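PDB 4GO3: putative gamma-hydroxymuconic semialdehyde dehydrogenase from Pseudomonas, which probably oxidises gamma-hydroxymuconic semialdehyde with NAD(P)+ as hydride acceptor, as a member of the aldehyde dehydrogenase family. Local coordinates for residues A326-R329 / D330-S334; L71-R74 / I75-C78; Q416-A419 / R420-M424; S57-A61 / A62-R66. The protein carries 2 engineered substitutions. All blocks are in the same frame, centred on the assembly; numbering follows the deposited sequence.

In the fold
From the N terminus the contacts come in the order 4, 2, 1, 3; each is local, and none nests in or crosses another. Contact 4 closes the short turn from helix 39-57 into helix 61-77. Contact 2 lies toward the other end of that second helix, its centre about 19 Å from that of contact 4, and sits against helices 94-113 and 179-191. Contact 1 opens helix 326-341 and holds an NAD+-site residue, with its centre about 44 Å from that of contact 4 on the opposite side of the chain's centre. Contact 3 starts helix 418-427 between strands 411-414 and 432-435, where one side chain reaches the second subunit.

Contact 1 of 4, residues A326-R329 / D330-S334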
loop_
_atom_site.group_PDB
_atom_site.type_symbol
_atom_site.label_atom_id
_atom_site.label_comp_id
_atom_site.label_asym_id
_atom_site.label_seq_id
_atom_site.Cartn_x
_atom_site.Cartn_y
_atom_site.Cartn_z
ATOM N N ALA A 326 -7.123 0.922 -32.908
ATOM C CA ALA A 326 -8.123 0.208 -33.691
ATOM C C ALA A 326 -8.837 -0.830 -32.835
ATOM O O ALA A 326 -10.050 -0.986 -32.911
ATOM C CB ALA A 326 -7.483 -0.447 -34.871
ATOM N N LEU A 327 -8.088 -1.554 -32.032
ATOM C CA LEU A 327 -8.698 -2.465 -31.094
ATOM C C LEU A 327 -9.697 -1.754 -30.158
ATOM O O LEU A 327 -10.817 -2.204 -30.026
ATOM C CB LEU A 327 -7.620 -3.213 -30.314
ATOM C CG LEU A 327 -7.769 -4.706 -30.047
ATOM C CD1 LEU A 327 -7.604 -4.947 -28.569
ATOM C CD2 LEU A 327 -9.098 -5.240 -30.522
ATOM N N ARG A 328 -9.289 -0.679 -29.509
ATOM C CA ARG A 328 -10.223 0.048 -28.682
ATOM C C ARG A 328 -11.477 0.272 -29.496
ATOM O O ARG A 328 -12.565 -0.083 -29.078
ATOM C CB ARG A 328 -9.638 1.381 -28.245
ATOM C CG ARG A 328 -10.246 1.918 -26.984
ATOM C CD ARG A 328 -11.228 0.946 -26.449
ATOM N NE ARG A 328 -10.891 0.555 -25.101
ATOM C CZ ARG A 328 -10.243 -0.553 -24.791
ATOM N NH1 ARG A 328 -9.868 -1.378 -25.751
ATOM N NH2 ARG A 328 -9.974 -0.840 -23.524
ATOM N N ARG A 329 -11.326 0.850 -30.671
ATOM C CA ARG A 329 -12.461 1.102 -31.514
ATOM C C ARG A 329 -13.346 -0.121 -31.612
ATOM O O ARG A 329 -14.550 -0.037 -31.490
ATOM C CB ARG A 329 -11.992 1.516 -32.890
ATOM C CG ARG A 329 -13.100 1.960 -33.769
ATOM C CD ARG A 329 -13.445 0.878 -34.740
ATOM N NE ARG A 329 -12.281 0.362 -35.444
ATOM C CZ ARG A 329 -11.722 0.957 -36.486
ATOM N NH1 ARG A 329 -12.220 2.094 -36.938
ATOM N NH2 ARG A 329 -10.666 0.424 -37.074
ATOM N N ASP A 330 -12.736 -1.269 -31.829
ATOM C CA ASP A 330 -13.463 -2.460 -32.150
ATOM C C ASP A 330 -14.218 -2.890 -30.961
ATOM O O ASP A 330 -15.246 -3.507 -31.057
ATOM C CB ASP A 330 -12.509 -3.582 -32.514
ATOM C CG ASP A 330 -11.771 -3.340 -33.790
ATOM O OD1 ASP A 330 -11.969 -2.298 -34.399
ATOM O OD2 ASP A 330 -10.975 -4.184 -34.184
ATOM N N ARG A 331 -13.659 -2.607 -29.802
ATOM C CA ARG A 331 -14.252 -3.052 -28.576
ATOM C C ARG A 331 -15.400 -2.166 -28.246
ATOM O O ARG A 331 -16.412 -2.625 -27.793
ATOM C CB ARG A 331 -13.242 -3.005 -27.456
ATOM C CG ARG A 331 -12.410 -4.255 -27.324
ATOM C CD ARG A 331 -11.392 -4.073 -26.235
ATOM N NE ARG A 331 -12.017 -4.075 -24.924
ATOM C CZ ARG A 331 -12.032 -5.125 -24.124
ATOM N NH1 ARG A 331 -11.457 -6.243 -24.505
ATOM N NH2 ARG A 331 -12.611 -5.059 -22.946
ATOM N N VAL A 332 -15.243 -0.880 -28.470
ATOM C CA VAL A 332 -16.278 0.048 -28.151
ATOM C C VAL A 332 -17.474 -0.259 -29.003
ATOM O O VAL A 332 -18.562 -0.252 -28.532
ATOM C CB VAL A 332 -15.820 1.466 -28.371
ATOM C CG1 VAL A 332 -16.951 2.411 -28.196
ATOM C CG2 VAL A 332 -14.731 1.778 -27.445
ATOM N N LEU A 333 -17.268 -0.528 -30.274
ATOM C CA LEU A 333 -18.366 -0.910 -31.149
ATOM C C LEU A 333 -19.043 -2.189 -30.651
ATOM O O LEU A 333 -20.271 -2.275 -30.594
ATOM C CB LEU A 333 -17.891 -1.050 -32.596
ATOM C CG LEU A 333 -17.334 0.257 -33.166
ATOM C CD1 LEU A 333 -16.903 0.093 -34.594
ATOM C CD2 LEU A 333 -18.363 1.351 -33.071
ATOM N N SER A 334 -18.243 -3.178 -30.279
ATOM C CA SER A 334 -18.791 -4.376 -29.656
ATOM C C SER A 334 -19.715 -4.005 -28.507
ATOM O O SER A 334 -20.859 -4.446 -28.475
ATOM C CB SER A 334 -17.676 -5.283 -29.138
ATOM O OG SER A 334 -16.641 -5.370 -30.093
#
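Arg-329 NE gives its N-H to Asp-330 OD1 at 2.9 Å, a salt bridge between sequence neighbours on the opening turns of helix 326-341 in the aldehyde dehydrogenase fold. The guanidinium and carboxylate planes are only 10° apart, and OD1 sits at the guanidinium edge, so the pair forms an almost flat arrangement. Arg-329 leaves the backbone with CG anti to N (chi1 -173°) and then bends at chi2 and chi3, which turns NE back onto the carboxylate; its NH1 adds a weak bond to Gly-361 O. Along the same chain Arg-329 CD touches Leu-333 CD1 at 3.5 Å, one turn further on.

Backbone bonds of the i to i+4 kind hold the turn beneath. Val-332 N reaches Arg-328 O at 2.9 Å, and Leu-333 N reaches Arg-329 O at 3.0 Å with an almost straight N-H...O angle of 170°.

On another flank stands Arg-328, a residue of the NAD+ site. Arg-331 NE lies over one face of its guanidinium, 3.5 Å from Arg-328 NH1, so two like charges stand close together. Arg-328 also touches Phe-383 and Trp-148, the latter a further NAD+-site residue. Nearer the backbone the side chains of Arg-328 and Val-332 cross at about a right angle, with Arg-328 CD 3.7 Å from Val-332 CG2.

Contact 2 of 4, residues L71-R74 / I75-C78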
loop_
_atom_site.group_PDB
_atom_site.type_symbol
_atom_site.label_atom_id
_atom_site.label_comp_id
_atom_site.label_asym_id
_atom_site.label_seq_id
_atom_site.Cartn_x
_atom_site.Cartn_y
_atom_site.Cartn_z
ATOM N N LEU A 71 11.715 21.418 -15.459
ATOM C CA LEU A 71 11.021 20.563 -16.412
ATOM C C LEU A 71 9.666 21.133 -16.791
ATOM O O LEU A 71 9.307 21.165 -17.963
ATOM C CB LEU A 71 10.856 19.143 -15.873
ATOM C CG LEU A 71 10.176 18.191 -16.862
ATOM C CD1 LEU A 71 11.051 18.003 -18.083
ATOM C CD2 LEU A 71 9.907 16.886 -16.198
ATOM N N ALA A 72 8.914 21.576 -15.795
ATOM C CA ALA A 72 7.616 22.190 -16.054
ATOM C C ALA A 72 7.771 23.334 -17.051
ATOM O O ALA A 72 7.051 23.403 -18.043
ATOM C CB ALA A 72 6.976 22.683 -14.742
ATOM N N ASP A 73 8.699 24.238 -16.778
ATOM C CA ASP A 73 8.925 25.386 -17.639
ATOM C C ASP A 73 9.254 24.899 -19.025
ATOM O O ASP A 73 8.646 25.312 -19.988
ATOM C CB ASP A 73 10.077 26.246 -17.125
ATOM C CG ASP A 73 9.685 27.145 -15.978
ATOM O OD1 ASP A 73 8.491 27.303 -15.707
ATOM O OD2 ASP A 73 10.590 27.686 -15.335
ATOM N N ARG A 74 10.224 24.007 -19.113
ATOM C CA ARG A 74 10.653 23.463 -20.384
ATOM C C ARG A 74 9.505 22.825 -21.123
ATOM O O ARG A 74 9.429 22.895 -22.333
ATOM C CB ARG A 74 11.755 22.439 -20.170
ATOM C CG ARG A 74 12.408 21.971 -21.440
ATOM C CD ARG A 74 13.067 23.106 -22.147
ATOM N NE ARG A 74 13.703 22.691 -23.385
ATOM C CZ ARG A 74 13.631 23.369 -24.521
ATOM N NH1 ARG A 74 12.940 24.487 -24.583
ATOM N NH2 ARG A 74 14.238 22.923 -25.598
ATOM N N ILE A 75 8.613 22.189 -20.384
ATOM C CA ILE A 75 7.465 21.541 -20.983
ATOM C C ILE A 75 6.549 22.580 -21.564
ATOM O O ILE A 75 5.966 22.361 -22.597
ATOM C CB ILE A 75 6.699 20.666 -19.980
ATOM C CG1 ILE A 75 7.355 19.301 -19.871
ATOM C CG2 ILE A 75 5.267 20.503 -20.398
ATOM C CD1 ILE A 75 6.968 18.577 -18.669
ATOM N N GLU A 76 6.492 23.715 -20.894
ATOM C CA GLU A 76 5.675 24.823 -21.315
ATOM C C GLU A 76 6.319 25.527 -22.493
ATOM O O GLU A 76 5.638 26.075 -23.329
ATOM C CB GLU A 76 5.421 25.759 -20.138
ATOM C CG GLU A 76 4.081 25.520 -19.479
ATOM C CD GLU A 76 4.028 25.968 -18.042
ATOM O OE1 GLU A 76 2.957 25.876 -17.422
ATOM O OE2 GLU A 76 5.052 26.411 -17.526
ATOM N N GLU A 77 7.636 25.476 -22.578
ATOM C CA GLU A 77 8.342 26.039 -23.719
ATOM C C GLU A 77 8.201 25.195 -24.970
ATOM O O GLU A 77 8.242 25.705 -26.063
ATOM C CB GLU A 77 9.824 26.159 -23.422
ATOM C CG GLU A 77 10.221 27.334 -22.648
ATOM C CD GLU A 77 11.648 27.239 -22.282
ATOM O OE1 GLU A 77 12.253 26.223 -22.637
ATOM O OE2 GLU A 77 12.168 28.168 -21.653
ATOM N N CYS A 78 8.079 23.895 -24.805
ATOM C CA CYS A 78 7.931 23.001 -25.926
ATOM C C CYS A 78 6.509 22.545 -26.023
ATOM O O CYS A 78 6.252 21.416 -26.365
ATOM C CB CYS A 78 8.805 21.774 -25.739
ATOM S SG CYS A 78 10.480 22.117 -25.421
#
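Leu-71 begins the last turns of helix 61-77 by laying its CG 3.7 Å from Ile-75 CD1, one helical turn ahead. Both side chains face inward into a helix-helix interface: they touch Leu-187 of helix 179-191 and Phe-109 of helix 94-113. Ala-72 contributes through its backbone, Ala-72 O taking the N-H of Glu-76 N at 2.9 Å.

Asp-73 follows on the exposed flank. Its OD1 lies 4.0 Å from Glu-76 OE2, two like charges that share Arg-110 of helix 94-113 as a partner: its NH2 forms a salt bridge with Asp-73 OD1 and its NH1 one with Glu-76 OE2. The arginine's positive charge would probably offset the proximity of the two acids.

Arg-74 spans the C-terminal turn. Its CG swings to the far side from the backbone N, chi1 -171°, and the kink at chi2 sends the chain along the helix toward its end, where Arg-74 NH1 makes a salt bridge to Glu-77 OE1 at 2.7 Å. The two flat groups stand steeply to each other, 77° apart, and OE1 is approached on its anti side, somewhat out of the carboxylate plane. Cys-78, the first residue to leave helical geometry, still gives the N-H of Cys-78 N to Arg-74 O at 3.0 Å, and it places SG 3.4 Å above the Arg-74 guanidinium plane, over the centre of the group and 3.5 Å from Arg-74 CZ.

Contact 3 of 4, residues Q416-A419 / R420-M424; sequences QNLA and RAHKM
The start of helix 418-427, the helix of the beta-alpha-beta unit formed with parallel strands 411-414 and 432-435, is built here from Asn-417 at the N-cap and the opening turns as far as Lys-423. The backbone evidence is plain: Ala-421 N donates to Asn-417 O at 3.0 Å with an N-H...O angle of 167°, and Lys-423 N donates to Ala-419 O, also at 3.0 Å. Between them the bond from His-422 N to Leu-418 O is weak, at 3.3 Å.

The Asn-417 side chain turns back over this first turn, with its CB 3.7 Å from Arg-420 CB. Its amide is probably modelled turned over; with the oxygen in the place of the nitrogen, it may accept from Arg-420 N, as a capping asparagine does. Replacing Asn-417 with an alanine would remove the amide and would probably leave the N-H of Arg-420 without this candidate acceptor at the helix start.

Arg-420 leads away from the turn. Its guanidinium forms salt bridges with Glu-258, Asp-259 and Asp-395 and a cation-pi contact with Phe-257, so the helix start is tied to the loop after strand 253-256 and to helix 395-403. His-422 faces the other subunit: ND1 is hydrogen-bonded to Tyr-133 OH of the second subunit, and the side chain packs on Val-475 of the same neighbour. At the edge of that imidazole, in its plane, Leu-418 CD1 lies 3.7 Å from His-422 CD2.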
loop_
_atom_site.group_PDB
_atom_site.type_symbol
_atom_site.label_atom_id
_atom_site.label_comp_id
_atom_site.label_asym_id
_atom_site.label_seq_id
_atom_site.Cartn_x
_atom_site.Cartn_y
_atom_site.Cartn_z
ATOM N N GLN A 416 -28.378 21.789 -6.358
ATOM C CA GLN A 416 -28.174 22.939 -5.523
ATOM C C GLN A 416 -28.584 22.674 -4.072
ATOM O O GLN A 416 -28.512 23.577 -3.282
ATOM C CB GLN A 416 -28.916 24.129 -6.106
ATOM C CG GLN A 416 -29.640 23.784 -7.373
ATOM C CD GLN A 416 -29.016 24.398 -8.577
ATOM O OE1 GLN A 416 -29.486 25.401 -9.077
ATOM N NE2 GLN A 416 -27.959 23.794 -9.065
ATOM N N ASN A 417 -28.988 21.451 -3.718
ATOM C CA ASN A 417 -29.317 21.135 -2.348
ATOM C C ASN A 417 -28.077 20.820 -1.538
ATOM O O ASN A 417 -27.347 19.876 -1.851
ATOM C CB ASN A 417 -30.263 19.941 -2.287
ATOM C CG ASN A 417 -30.793 19.711 -0.897
ATOM O OD1 ASN A 417 -31.550 20.521 -0.393
ATOM N ND2 ASN A 417 -30.382 18.616 -0.269
ATOM N N LEU A 418 -27.863 21.592 -0.480
ATOM C CA LEU A 418 -26.689 21.442 0.369
ATOM C C LEU A 418 -26.568 20.040 0.960
ATOM O O LEU A 418 -25.586 19.336 0.724
ATOM C CB LEU A 418 -26.750 22.484 1.480
ATOM C CG LEU A 418 -25.714 22.345 2.574
ATOM C CD1 LEU A 418 -24.349 22.603 1.966
ATOM C CD2 LEU A 418 -26.060 23.342 3.686
ATOM N N ALA A 419 -27.574 19.657 1.683
ATOM C CA ALA A 419 -27.560 18.393 2.281
ATOM C C ALA A 419 -27.192 17.398 1.215
ATOM O O ALA A 419 -26.137 16.849 1.247
ATOM C CB ALA A 419 -28.893 18.119 2.863
ATOM N N ARG A 420 -28.080 17.205 0.258
ATOM C CA ARG A 420 -28.009 16.190 -0.757
ATOM C C ARG A 420 -26.663 16.021 -1.296
ATOM O O ARG A 420 -26.167 14.931 -1.388
ATOM C CB ARG A 420 -28.881 16.578 -1.893
ATOM C CG ARG A 420 -28.888 15.562 -2.944
ATOM C CD ARG A 420 -29.707 15.975 -4.065
ATOM N NE ARG A 420 -31.083 15.610 -3.839
ATOM C CZ ARG A 420 -32.111 16.244 -4.345
ATOM N NH1 ARG A 420 -31.941 17.259 -5.113
ATOM N NH2 ARG A 420 -33.301 15.848 -4.064
ATOM N N ALA A 421 -26.081 17.120 -1.686
ATOM C CA ALA A 421 -24.716 17.163 -2.200
ATOM C C ALA A 421 -23.740 16.385 -1.310
ATOM O O ALA A 421 -23.047 15.490 -1.789
ATOM C CB ALA A 421 -24.256 18.597 -2.371
ATOM N N HIS A 422 -23.694 16.709 -0.020
ATOM C CA HIS A 422 -22.726 16.077 0.864
ATOM C C HIS A 422 -23.129 14.668 1.247
ATOM O O HIS A 422 -22.285 13.772 1.270
ATOM C CB HIS A 422 -22.476 16.936 2.094
ATOM C CG HIS A 422 -21.859 18.253 1.768
ATOM N ND1 HIS A 422 -20.574 18.369 1.278
ATOM C CD2 HIS A 422 -22.352 19.513 1.835
ATOM C CE1 HIS A 422 -20.301 19.646 1.066
ATOM N NE2 HIS A 422 -21.365 20.360 1.392
ATOM N N LYS A 423 -24.402 14.457 1.459
ATOM C CA LYS A 423 -24.843 13.163 1.814
ATOM C C LYS A 423 -24.443 12.180 0.795
ATOM O O LYS A 423 -23.953 11.143 1.103
ATOM C CB LYS A 423 -26.308 13.141 1.950
ATOM C CG LYS A 423 -26.704 11.842 2.472
ATOM C CD LYS A 423 -27.795 11.916 3.456
ATOM C CE LYS A 423 -28.973 11.084 3.047
ATOM N NZ LYS A 423 -30.198 11.908 3.082
ATOM N N MET A 424 -24.626 12.554 -0.457
ATOM C CA MET A 424 -24.336 11.670 -1.557
ATOM C C MET A 424 -22.853 11.489 -1.790
ATOM O O MET A 424 -22.399 10.385 -1.959
ATOM C CB MET A 424 -25.037 12.167 -2.807
ATOM C CG MET A 424 -26.529 12.199 -2.671
ATOM S SD MET A 424 -27.274 10.636 -3.088
ATOM C CE MET A 424 -26.423 10.289 -4.598
#

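Contact 4 of 4, residues S57-A61 / A62-R66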
loop_
_atom_site.group_PDB
_atom_site.type_symbol
_atom_site.label_atom_id
_atom_site.label_comp_id
_atom_site.label_asym_id
_atom_site.label_seq_id
_atom_site.Cartn_x
_atom_site.Cartn_y
_atom_site.Cartn_z
ATOM N N SER A 57 18.998 10.339 -4.742
ATOM C CA SER A 57 18.276 10.413 -3.490
ATOM C C SER A 57 19.066 11.224 -2.497
ATOM O O SER A 57 18.565 11.606 -1.451
ATOM C CB SER A 57 18.004 9.014 -2.949
ATOM O OG SER A 57 18.983 8.585 -2.034
ATOM N N ALA A 58 20.308 11.498 -2.847
ATOM C CA ALA A 58 21.181 12.263 -1.997
ATOM C C ALA A 58 21.285 13.669 -2.532
ATOM O O ALA A 58 22.125 14.441 -2.123
ATOM C CB ALA A 58 22.520 11.631 -1.966
ATOM N N LEU A 59 20.416 14.005 -3.461
ATOM C CA LEU A 59 20.528 15.268 -4.146
ATOM C C LEU A 59 20.178 16.404 -3.239
ATOM O O LEU A 59 20.607 17.530 -3.452
ATOM C CB LEU A 59 19.608 15.311 -5.342
ATOM C CG LEU A 59 20.178 16.118 -6.475
ATOM C CD1 LEU A 59 21.652 16.079 -6.299
ATOM C CD2 LEU A 59 19.772 15.514 -7.777
ATOM N N GLY A 60 19.397 16.131 -2.217
ATOM C CA GLY A 60 18.927 17.239 -1.393
ATOM C C GLY A 60 17.681 17.796 -2.036
ATOM O O GLY A 60 17.731 18.388 -3.115
ATOM N N ALA A 61 16.555 17.627 -1.374
ATOM C CA ALA A 61 15.258 17.868 -1.965
ATOM C C ALA A 61 15.123 19.090 -2.856
ATOM O O ALA A 61 14.435 19.044 -3.853
ATOM C CB ALA A 61 14.225 17.891 -0.898
ATOM N N ALA A 62 15.746 20.193 -2.495
ATOM C CA ALA A 62 15.580 21.396 -3.278
ATOM C C ALA A 62 16.086 21.199 -4.691
ATOM O O ALA A 62 15.591 21.809 -5.623
ATOM C CB ALA A 62 16.288 22.529 -2.630
ATOM N N GLU A 63 17.083 20.339 -4.836
ATOM C CA GLU A 63 17.765 20.153 -6.103
ATOM C C GLU A 63 17.017 19.237 -7.040
ATOM O O GLU A 63 17.168 19.343 -8.241
ATOM C CB GLU A 63 19.166 19.617 -5.874
ATOM C CG GLU A 63 20.251 20.428 -6.536
ATOM C CD GLU A 63 19.749 21.740 -7.084
ATOM O OE1 GLU A 63 19.620 22.703 -6.298
ATOM O OE2 GLU A 63 19.493 21.806 -8.300
ATOM N N ARG A 64 16.189 18.358 -6.504
ATOM C CA ARG A 64 15.329 17.572 -7.348
ATOM C C ARG A 64 14.126 18.396 -7.639
ATOM O O ARG A 64 13.565 18.291 -8.694
ATOM C CB ARG A 64 14.908 16.302 -6.661
ATOM C CG ARG A 64 16.030 15.420 -6.298
ATOM C CD ARG A 64 15.506 14.225 -5.626
ATOM N NE ARG A 64 16.234 13.961 -4.412
ATOM C CZ ARG A 64 15.722 14.085 -3.205
ATOM N NH1 ARG A 64 14.484 14.477 -3.045
ATOM N NH2 ARG A 64 16.466 13.822 -2.160
ATOM N N GLY A 65 13.736 19.235 -6.696
ATOM C CA GLY A 65 12.655 20.168 -6.948
ATOM C C GLY A 65 12.955 21.152 -8.063
ATOM O O GLY A 65 12.141 21.334 -8.971
ATOM N N ARG A 66 14.128 21.753 -7.968
ATOM C CA ARG A 66 14.632 22.695 -8.933
ATOM C C ARG A 66 14.639 22.077 -10.312
ATOM O O ARG A 66 14.454 22.753 -11.300
ATOM C CB ARG A 66 16.043 23.101 -8.524
ATOM C CG ARG A 66 16.522 24.409 -9.072
ATOM C CD ARG A 66 17.873 24.249 -9.751
ATOM N NE ARG A 66 19.004 24.603 -8.895
ATOM C CZ ARG A 66 20.076 25.275 -9.307
ATOM N NH1 ARG A 66 20.154 25.668 -10.563
ATOM N NH2 ARG A 66 21.064 25.553 -8.469
#
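This is a local turn contact between the end of helix 39-57 and the start of helix 61-77, in which Leu-59 and Gly-60 meet Arg-64 and Glu-63. The Leu-59 and Arg-64 side chains run past each other in opposite directions, with Leu-59 CB 3.7 Å from Arg-64 CG. Beyond that the guanidinium lies face-on to the bend in the backbone: Ala-61 N is 3.7 Å above its plane, displaced toward the rim. Arg-64 NH2 makes a weak bond to Ser-57 O at 3.1 Å, NE donates to Trp-56 O, and NH1 weakly to Ala-164 O, so this buried group reaches three carbonyls. A leucine in place of Arg-64 is likely to leave the Trp-56 and Ser-57 carbonyls without these donors at the end of the first helix.

Gly-60 has a positive phi of 86°, where a CB would press against the preceding carbonyl oxygen. Gly-60 O accepts from Glu-63 N at 2.7 Å, and Ala-61 O from Gly-65 N at 2.9 Å, which starts the new helix. With an arginine of the second helix reaching carbonyls at the C-terminal end of the first, these residues make the short glycine-containing connection between two successive helices, 39-57 and 61-77, of this aldehyde dehydrogenase fold.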